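PDB 3L7N: glutamine amidotransferase domain-containing protein from Streptococcus mutans, which probably hydrolyses glutamine to release ammonia for transfer to an acceptor, as class I glutamine amidotransferases do, although its acceptor is not established. Local coordinates for residues G15-W20 and H179-P184; Q56-T61 and A103-S108; Q95-A100 and I167-K172. All blocks are in the same frame, centred on the assembly; numbering follows the deposited sequence.

Interaction 1: residues G15-W20 and H179-P184; sequences GAYLAW and HLEFTP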
loop_
_atom_site.group_PDB
_atom_site.type_symbol
_atom_site.label_atom_id
_atom_site.label_comp_id
_atom_site.label_asym_id
_atom_site.label_seq_id
_atom_site.Cartn_x
_atom_site.Cartn_y
_atom_site.Cartn_z
ATOM N N GLY A 15 -2.821 -2.837 -9.488
ATOM C CA GLY A 15 -3.199 -4.283 -9.694
ATOM C C GLY A 15 -4.580 -4.760 -9.177
ATOM O O GLY A 15 -5.629 -4.285 -9.609
ATOM N N ALA A 16 -4.576 -5.682 -8.249
ATOM C CA ALA A 16 -5.827 -6.258 -7.801
ATOM C C ALA A 16 -6.794 -5.279 -7.167
ATOM O O ALA A 16 -7.957 -5.591 -7.062
ATOM C CB ALA A 16 -5.584 -7.403 -6.885
ATOM N N TYR A 17 -6.303 -4.094 -6.678
ATOM C CA TYR A 17 -7.246 -3.066 -6.139
ATOM C C TYR A 17 -8.140 -2.591 -7.274
ATOM O O TYR A 17 -9.388 -2.484 -7.120
ATOM C CB TYR A 17 -6.519 -1.895 -5.538
ATOM C CG TYR A 17 -5.837 -2.175 -4.221
ATOM C CD1 TYR A 17 -6.551 -2.104 -3.003
ATOM C CD2 TYR A 17 -4.448 -2.474 -4.169
ATOM C CE1 TYR A 17 -5.914 -2.301 -1.763
ATOM C CE2 TYR A 17 -3.810 -2.762 -2.935
ATOM C CZ TYR A 17 -4.566 -2.652 -1.728
ATOM O OH TYR A 17 -3.974 -2.906 -0.528
ATOM N N LEU A 18 -7.525 -2.383 -8.466
ATOM C CA LEU A 18 -8.264 -1.947 -9.631
ATOM C C LEU A 18 -9.178 -3.038 -10.083
ATOM O O LEU A 18 -10.368 -2.783 -10.320
ATOM C CB LEU A 18 -7.331 -1.545 -10.756
ATOM C CG LEU A 18 -8.007 -0.921 -11.992
ATOM C CD1 LEU A 18 -9.094 0.080 -11.587
ATOM C CD2 LEU A 18 -6.961 -0.247 -12.970
ATOM N N ALA A 19 -8.650 -4.286 -10.179
ATOM C CA ALA A 19 -9.475 -5.441 -10.610
ATOM C C ALA A 19 -10.708 -5.633 -9.732
ATOM O O ALA A 19 -11.846 -5.775 -10.231
ATOM C CB ALA A 19 -8.695 -6.607 -10.601
ATOM N N TRP A 20 -10.497 -5.605 -8.433
ATOM C CA TRP A 20 -11.586 -5.606 -7.483
ATOM C C TRP A 20 -12.554 -4.548 -7.800
ATOM O O TRP A 20 -13.751 -4.800 -7.909
ATOM C CB TRP A 20 -11.060 -5.424 -6.034
ATOM C CG TRP A 20 -12.176 -5.347 -5.037
ATOM C CD1 TRP A 20 -12.928 -6.402 -4.542
ATOM C CD2 TRP A 20 -12.758 -4.154 -4.504
ATOM N NE1 TRP A 20 -13.929 -5.920 -3.714
ATOM C CE2 TRP A 20 -13.856 -4.548 -3.678
ATOM C CE3 TRP A 20 -12.435 -2.786 -4.600
ATOM C CZ2 TRP A 20 -14.632 -3.607 -2.935
ATOM C CZ3 TRP A 20 -13.255 -1.828 -3.877
ATOM C CH2 TRP A 20 -14.321 -2.256 -3.071
ATOM N N HIS A 179 2.177 -5.621 -0.131
ATOM C CA HIS A 179 1.422 -5.630 -1.350
ATOM C C HIS A 179 0.625 -6.976 -1.521
ATOM O O HIS A 179 1.178 -7.953 -1.947
ATOM C CB HIS A 179 2.390 -5.479 -2.508
ATOM C CG HIS A 179 3.149 -4.187 -2.505
ATOM N ND1 HIS A 179 2.691 -3.054 -3.139
ATOM C CD2 HIS A 179 4.376 -3.872 -2.024
ATOM C CE1 HIS A 179 3.593 -2.088 -3.023
ATOM N NE2 HIS A 179 4.623 -2.556 -2.356
ATOM N N LEU A 180 -0.652 -6.981 -1.276
ATOM C CA LEU A 180 -1.453 -8.157 -1.614
ATOM C C LEU A 180 -1.982 -8.092 -3.048
ATOM O O LEU A 180 -2.642 -9.041 -3.529
ATOM C CB LEU A 180 -2.632 -8.276 -0.684
ATOM C CG LEU A 180 -2.321 -8.694 0.731
ATOM C CD1 LEU A 180 -1.464 -7.656 1.463
ATOM C CD2 LEU A 180 -3.642 -8.960 1.491
ATOM N N GLU A 181 -1.741 -6.963 -3.708
ATOM C CA GLU A 181 -2.373 -6.629 -4.982
ATOM C C GLU A 181 -1.520 -7.150 -6.167
ATOM O O GLU A 181 -1.899 -6.969 -7.356
ATOM C CB GLU A 181 -2.540 -5.075 -5.099
ATOM C CG GLU A 181 -1.283 -4.332 -5.618
ATOM C CD GLU A 181 -0.325 -3.933 -4.535
ATOM O OE1 GLU A 181 -0.600 -4.174 -3.320
ATOM O OE2 GLU A 181 0.716 -3.366 -4.885
ATOM N N PHE A 182 -0.345 -7.728 -5.850
ATOM C CA PHE A 182 0.597 -8.169 -6.874
ATOM C C PHE A 182 -0.022 -9.233 -7.836
ATOM O O PHE A 182 -1.025 -9.951 -7.487
ATOM C CB PHE A 182 1.853 -8.721 -6.228
ATOM C CG PHE A 182 2.843 -7.668 -5.809
ATOM C CD1 PHE A 182 2.630 -6.313 -6.126
ATOM C CD2 PHE A 182 4.057 -8.048 -5.125
ATOM C CE1 PHE A 182 3.590 -5.318 -5.765
ATOM C CE2 PHE A 182 5.028 -7.081 -4.742
ATOM C CZ PHE A 182 4.810 -5.700 -5.060
ATOM N N THR A 183 0.549 -9.304 -9.027
ATOM C CA THR A 183 0.257 -10.309 -9.981
ATOM C C THR A 183 1.573 -10.525 -10.744
ATOM O O THR A 183 2.519 -9.669 -10.658
ATOM C CB THR A 183 -0.767 -9.809 -10.986
ATOM O OG1 THR A 183 -0.166 -8.806 -11.813
ATOM C CG2 THR A 183 -1.978 -9.237 -10.318
ATOM N N PRO A 184 1.657 -11.600 -11.545
ATOM C CA PRO A 184 2.986 -11.816 -12.200
ATOM C C PRO A 184 3.446 -10.621 -13.064
ATOM O O PRO A 184 4.650 -10.226 -13.028
ATOM C CB PRO A 184 2.771 -13.066 -13.044
ATOM C CG PRO A 184 1.547 -13.819 -12.341
ATOM C CD PRO A 184 0.717 -12.767 -11.701
HETATM O O HOH W 1 -1.498 -4.269 -0.682
#

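Interaction 2: residues Q56-T61 and A103-S108; sequences QSPSST and ADYLHS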
loop_
_atom_site.group_PDB
_atom_site.type_symbol
_atom_site.label_atom_id
_atom_site.label_comp_id
_atom_site.label_asym_id
_atom_site.label_seq_id
_atom_site.Cartn_x
_atom_site.Cartn_y
_atom_site.Cartn_z
ATOM N N GLN A 56 9.176 7.298 -4.436
ATOM C CA GLN A 56 9.475 8.457 -3.558
ATOM C C GLN A 56 9.336 8.051 -2.104
ATOM O O GLN A 56 8.790 6.946 -1.770
ATOM C CB GLN A 56 8.525 9.624 -3.829
ATOM C CG GLN A 56 8.405 10.027 -5.275
ATOM C CD GLN A 56 7.383 9.148 -6.079
ATOM O OE1 GLN A 56 6.926 8.079 -5.620
ATOM N NE2 GLN A 56 7.072 9.587 -7.263
ATOM N N SER A 57 9.818 8.920 -1.234
ATOM C CA SER A 57 9.521 8.832 0.201
ATOM C C SER A 57 8.528 9.959 0.506
ATOM O O SER A 57 8.363 10.900 -0.344
ATOM C CB SER A 57 10.826 9.034 1.028
ATOM O OG SER A 57 11.129 10.446 1.181
ATOM N N PRO A 58 7.900 9.952 1.743
ATOM C CA PRO A 58 7.015 11.096 2.054
ATOM C C PRO A 58 7.786 12.377 2.177
ATOM O O PRO A 58 7.205 13.409 2.356
ATOM C CB PRO A 58 6.416 10.722 3.378
ATOM C CG PRO A 58 6.475 9.298 3.415
ATOM C CD PRO A 58 7.702 8.861 2.697
ATOM N N SER A 59 9.093 12.322 2.091
ATOM C CA SER A 59 9.851 13.571 2.213
ATOM C C SER A 59 10.651 13.921 1.002
ATOM O O SER A 59 11.255 14.969 0.973
ATOM C CB SER A 59 10.753 13.576 3.456
ATOM O OG SER A 59 11.704 12.541 3.362
ATOM N N SER A 60 10.652 13.044 -0.008
ATOM C CA SER A 60 11.194 13.389 -1.348
ATOM C C SER A 60 10.839 14.792 -1.815
ATOM O O SER A 60 9.686 15.343 -1.573
ATOM C CB SER A 60 10.759 12.393 -2.383
ATOM O OG SER A 60 11.192 11.102 -2.061
ATOM N N THR A 61 11.777 15.373 -2.494
ATOM C CA THR A 61 11.725 16.738 -2.793
ATOM C C THR A 61 11.333 16.927 -4.294
ATOM O O THR A 61 11.498 16.017 -5.074
ATOM C CB THR A 61 13.081 17.363 -2.481
ATOM O OG1 THR A 61 12.939 18.751 -2.420
ATOM C CG2 THR A 61 14.155 16.995 -3.586
ATOM N N ALA A 103 2.255 11.164 12.490
ATOM C CA ALA A 103 3.523 10.491 12.738
ATOM C C ALA A 103 4.420 10.411 11.539
ATOM O O ALA A 103 4.018 9.968 10.524
ATOM C CB ALA A 103 3.267 9.152 13.206
ATOM N N ASP A 104 5.664 10.792 11.669
ATOM C CA ASP A 104 6.574 10.695 10.558
ATOM C C ASP A 104 7.178 9.344 10.366
ATOM O O ASP A 104 7.296 8.581 11.278
ATOM C CB ASP A 104 7.657 11.746 10.600
ATOM C CG ASP A 104 8.235 11.992 9.234
ATOM O OD1 ASP A 104 7.959 11.194 8.350
ATOM O OD2 ASP A 104 8.948 12.971 9.010
ATOM N N TYR A 105 7.557 9.073 9.138
ATOM C CA TYR A 105 7.816 7.750 8.649
ATOM C C TYR A 105 9.154 7.268 9.082
ATOM O O TYR A 105 9.983 8.042 9.412
ATOM C CB TYR A 105 7.684 7.730 7.123
ATOM C CG TYR A 105 8.839 8.305 6.369
ATOM C CD1 TYR A 105 9.843 7.509 5.910
ATOM C CD2 TYR A 105 8.920 9.637 6.120
ATOM C CE1 TYR A 105 10.859 8.014 5.246
ATOM C CE2 TYR A 105 9.950 10.131 5.462
ATOM C CZ TYR A 105 10.905 9.311 5.022
ATOM O OH TYR A 105 11.952 9.807 4.368
ATOM N N LEU A 106 9.362 5.968 9.070
ATOM C CA LEU A 106 10.661 5.405 9.557
ATOM C C LEU A 106 11.280 4.400 8.546
ATOM O O LEU A 106 10.604 3.937 7.650
ATOM C CB LEU A 106 10.464 4.705 10.916
ATOM C CG LEU A 106 9.788 5.468 12.064
ATOM C CD1 LEU A 106 9.274 4.495 13.097
ATOM C CD2 LEU A 106 10.772 6.511 12.709
ATOM N N HIS A 107 12.556 4.039 8.757
ATOM C CA HIS A 107 13.171 2.925 8.055
ATOM C C HIS A 107 12.779 1.611 8.707
ATOM O O HIS A 107 12.536 1.564 9.884
ATOM C CB HIS A 107 14.707 3.066 8.034
ATOM C CG HIS A 107 15.196 4.358 7.427
ATOM N ND1 HIS A 107 15.949 5.279 8.139
ATOM C CD2 HIS A 107 15.013 4.899 6.188
ATOM C CE1 HIS A 107 16.221 6.324 7.361
ATOM N NE2 HIS A 107 15.660 6.122 6.176
ATOM N N SER A 108 12.689 0.543 7.905
ATOM C CA SER A 108 12.253 -0.775 8.390
ATOM C C SER A 108 13.454 -1.471 9.035
ATOM O O SER A 108 14.552 -1.313 8.565
ATOM C CB SER A 108 11.733 -1.601 7.222
ATOM O OG SER A 108 11.032 -2.754 7.660
#

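Interaction 3: residues Q95-A100 and I167-K172; sequences QLMGVA and IKFGPK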
loop_
_atom_site.group_PDB
_atom_site.type_symbol
_atom_site.label_atom_id
_atom_site.label_comp_id
_atom_site.label_asym_id
_atom_site.label_seq_id
_atom_site.Cartn_x
_atom_site.Cartn_y
_atom_site.Cartn_z
ATOM N N GLN A 95 2.667 5.278 4.146
ATOM C CA GLN A 95 3.523 6.197 4.836
ATOM C C GLN A 95 2.990 7.607 4.806
ATOM O O GLN A 95 3.172 8.360 5.777
ATOM C CB GLN A 95 4.936 6.114 4.264
ATOM C CG GLN A 95 5.524 4.729 4.483
ATOM C CD GLN A 95 6.701 4.340 3.538
ATOM O OE1 GLN A 95 7.444 5.191 3.024
ATOM N NE2 GLN A 95 6.886 3.025 3.364
ATOM N N LEU A 96 2.330 8.006 3.701
ATOM C CA LEU A 96 1.700 9.336 3.679
ATOM C C LEU A 96 0.485 9.349 4.613
ATOM O O LEU A 96 0.212 10.330 5.249
ATOM C CB LEU A 96 1.303 9.773 2.262
ATOM C CG LEU A 96 2.451 9.989 1.273
ATOM C CD1 LEU A 96 1.977 9.856 -0.119
ATOM C CD2 LEU A 96 3.081 11.302 1.452
ATOM N N MET A 97 -0.218 8.246 4.725
ATOM C CA MET A 97 -1.243 8.199 5.733
ATOM C C MET A 97 -0.672 8.410 7.169
ATOM O O MET A 97 -1.212 9.210 7.942
ATOM C CB MET A 97 -2.048 6.951 5.645
ATOM C CG MET A 97 -2.780 6.861 4.393
ATOM S SD MET A 97 -3.792 5.457 4.400
ATOM C CE MET A 97 -4.984 5.940 5.592
ATOM N N GLY A 98 0.471 7.786 7.470
ATOM C CA GLY A 98 1.082 7.979 8.737
ATOM C C GLY A 98 1.309 9.463 9.023
ATOM O O GLY A 98 0.888 9.997 10.117
ATOM N N VAL A 99 1.959 10.150 8.059
ATOM C CA VAL A 99 2.259 11.544 8.195
ATOM C C VAL A 99 0.994 12.289 8.349
ATOM O O VAL A 99 0.897 13.125 9.177
ATOM C CB VAL A 99 3.049 12.078 6.998
ATOM C CG1 VAL A 99 3.286 13.542 7.126
ATOM C CG2 VAL A 99 4.340 11.380 6.898
ATOM N N ALA A 100 -0.022 11.940 7.568
ATOM C CA ALA A 100 -1.263 12.716 7.596
ATOM C C ALA A 100 -1.868 12.694 8.989
ATOM O O ALA A 100 -2.482 13.641 9.404
ATOM C CB ALA A 100 -2.232 12.204 6.601
ATOM N N ILE A 167 -2.110 -1.291 9.259
ATOM C CA ILE A 167 -2.369 -0.327 10.352
ATOM C C ILE A 167 -3.758 0.224 10.192
ATOM O O ILE A 167 -4.192 0.471 9.079
ATOM C CB ILE A 167 -1.361 0.824 10.360
ATOM C CG1 ILE A 167 0.033 0.319 10.581
ATOM C CG2 ILE A 167 -1.758 1.936 11.429
ATOM C CD1 ILE A 167 1.073 1.443 10.494
ATOM N N LYS A 168 -4.492 0.347 11.286
ATOM C CA LYS A 168 -5.738 0.972 11.231
ATOM C C LYS A 168 -5.610 2.285 11.879
ATOM O O LYS A 168 -5.415 2.369 13.127
ATOM C CB LYS A 168 -6.758 0.179 11.919
ATOM C CG LYS A 168 -8.121 0.871 11.963
ATOM C CD LYS A 168 -9.119 0.049 12.782
ATOM C CE LYS A 168 -10.508 0.616 12.772
ATOM N NZ LYS A 168 -11.528 -0.556 12.533
ATOM N N PHE A 169 -5.682 3.342 11.044
ATOM C CA PHE A 169 -5.633 4.745 11.461
ATOM C C PHE A 169 -6.994 5.265 11.872
ATOM O O PHE A 169 -7.088 6.247 12.606
ATOM C CB PHE A 169 -5.125 5.605 10.308
ATOM C CG PHE A 169 -3.678 5.445 10.032
ATOM C CD1 PHE A 169 -2.733 6.144 10.784
ATOM C CD2 PHE A 169 -3.236 4.591 9.023
ATOM C CE1 PHE A 169 -1.333 5.978 10.547
ATOM C CE2 PHE A 169 -1.848 4.417 8.764
ATOM C CZ PHE A 169 -0.900 5.115 9.533
ATOM N N GLY A 170 -8.045 4.687 11.316
ATOM C CA GLY A 170 -9.369 5.223 11.518
ATOM C C GLY A 170 -10.381 4.155 11.238
ATOM O O GLY A 170 -10.011 3.051 10.857
ATOM N N PRO A 171 -11.666 4.444 11.502
ATOM C CA PRO A 171 -12.696 3.417 11.408
ATOM C C PRO A 171 -12.737 2.825 10.039
ATOM O O PRO A 171 -13.067 1.606 9.875
ATOM C CB PRO A 171 -13.980 4.175 11.667
ATOM C CG PRO A 171 -13.552 5.546 12.249
ATOM C CD PRO A 171 -12.083 5.576 12.345
ATOM N N LYS A 172 -12.426 3.640 9.026
ATOM C CA LYS A 172 -12.509 3.169 7.647
ATOM C C LYS A 172 -11.279 3.561 6.854
ATOM O O LYS A 172 -11.342 3.720 5.669
ATOM C CB LYS A 172 -13.811 3.684 6.986
ATOM C CG LYS A 172 -15.051 3.051 7.624
ATOM C CD LYS A 172 -16.133 2.805 6.642
ATOM C CE LYS A 172 -16.557 1.342 6.697
ATOM N NZ LYS A 172 -17.709 1.065 5.761
#

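Interaction 1: residues G15-W20 and H179-P184
Ala16 and Tyr17, in the first turn of helix 15-23, close on Glu181 in the loop that leads into helix 184-193. The backbone makes one direct bond: Ala16 N gives its hydrogen to Glu181 O at 3.1 Å. The tight part lies beside it, where Glu181 CB sits 3.4 Å from Tyr17 CD2 and the CB of Ala16 rests 3.7 Å from Glu181 O. Tyr17 also touches Leu225, and Ala16 Tyr226, of helix 219-233. The contact loosens toward Gly15 and Thr183, both partly exposed, where Gly15 CA comes no nearer than 3.8 Å to Glu181 O. Glu181 CG lies between the backbone N and the carbonyl carbon (chi1 84°), and the bend at chi2 turns the carboxylate toward His179. OE1 then lies in the plane of the tyrosine ring at its edge, while OE2 takes the hydrogen of His179 ND1 at 2.7 Å through its syn lone pair. A water bridges the segments: it accepts from Tyr17 OH (2.8 Å) and Leu180 N and donates to Glu181 OE1. Both carboxylate oxygens are thus held, which fixes the rotation of the group. With His179 touching Cys91, the arrangement is consistent with the Cys-His-Glu triad of class I glutamine amidotransferases, Tyr17 OH reaching the carboxylate through the water, which may help to position it.

Interaction 2: residues Q56-T61 and A103-S108
Pro58 sets its CD over one face of the Tyr105 ring, the pyrrolidine tilted against it, and the apolar part of the contact is this one overlap. CD stands over the middle of the ring, 3.7 Å from the centroid and 10° off the normal, a CH-pi contact, while CG reaches 3.7 Å from Tyr105 CD2. The tyrosine's CG lies between its backbone N and carbonyl carbon (chi1 77°), which carries the ring out toward the proline. Elsewhere the proline leans on Leu92 of helix 92-100, and Tyr105 touches Asp145.

The polar part is at the far end of the ring. Ser59 OG comes in at the edge, in the ring plane, and shares a hydrogen bond of 2.9 Å with Tyr105 OH; either hydroxyl could donate.

A third group of bonds stays inside 56-61 and shapes the surface that meets the tyrosine. Ser57 OG accepts from Ser59 N at 2.9 Å, and Ser57 N gives its hydrogen to Ser60 OG at 2.7 Å, nearly straight at 171°. Ser60 N also bonds to Ser57 O. This is a type I beta turn from Ser57 to Ser60 with an ST turn built into it, set in the loop between strand 48-51 and helix 70-82 in the class I glutamine amidotransferase domain, the turn meeting the residue just before strand 106-113.

Interaction 3: residues Q95-A100 and I167-K172
Phe169 packs its ring against helix backbone rather than side chains alone: CZ lies 3.6 Å from Gly98 CA, and the peptide carbon of Met97 stands about 4.0 Å above one face, toward the rim. The ring thus lies against Gly98 CA and the Met97-Gly98 peptide of helix 92-100. Met97 adds two touches, CB at 4.0 Å from Phe169 CE2 and the methyl CE at 4.1 Å from Phe169 CD2. Its chain runs extended until the turn about CG-SD (chi3 70°) brings CE beside Phe169 CD2. Ile167 CG2 lies 3.6 Å above the opposite face of the phenyl group, toward the rim. The rings of Phe169 and Tyr101 also meet, planes about 20° apart. Phe169 and Gly170 form a classic beta bulge against strand 173-176. The contact therefore joins strand 166-170, at its bulge, to helix 92-100, the helix that starts within the putative nucleophile elbow, and Met97 touches residues of that elbow. All three touching residues are buried. No hydrogen bond is made between the two segments, and the ring is probably held by dispersion and burial, against a peptide as well as apolar carbons.

How the interactions relate
From the N terminus, 15-20 waits for 179-184 and closes the longest loop, interaction 1, tying helix 15-23 to the loop after strand 173-176. Interactions 2 and 3 are nested within it. They cross each other: 56-61 comes first, then 95-100, then 103-108 closes interaction 2, and 167-172 closes interaction 3. Interaction 2 ties the loop after strand 48-51 to the start of strand 106-113, interaction 3 helix 92-100 to strand 166-170. Those two touch: Ala103 N probably bonds to Gly98 O, and Pro58 CG packs on Gln95 CB, so helix 92-100 is touched by both parts of interaction 2. Interaction 1 lies on the opposite side of the chain's centre from the other two.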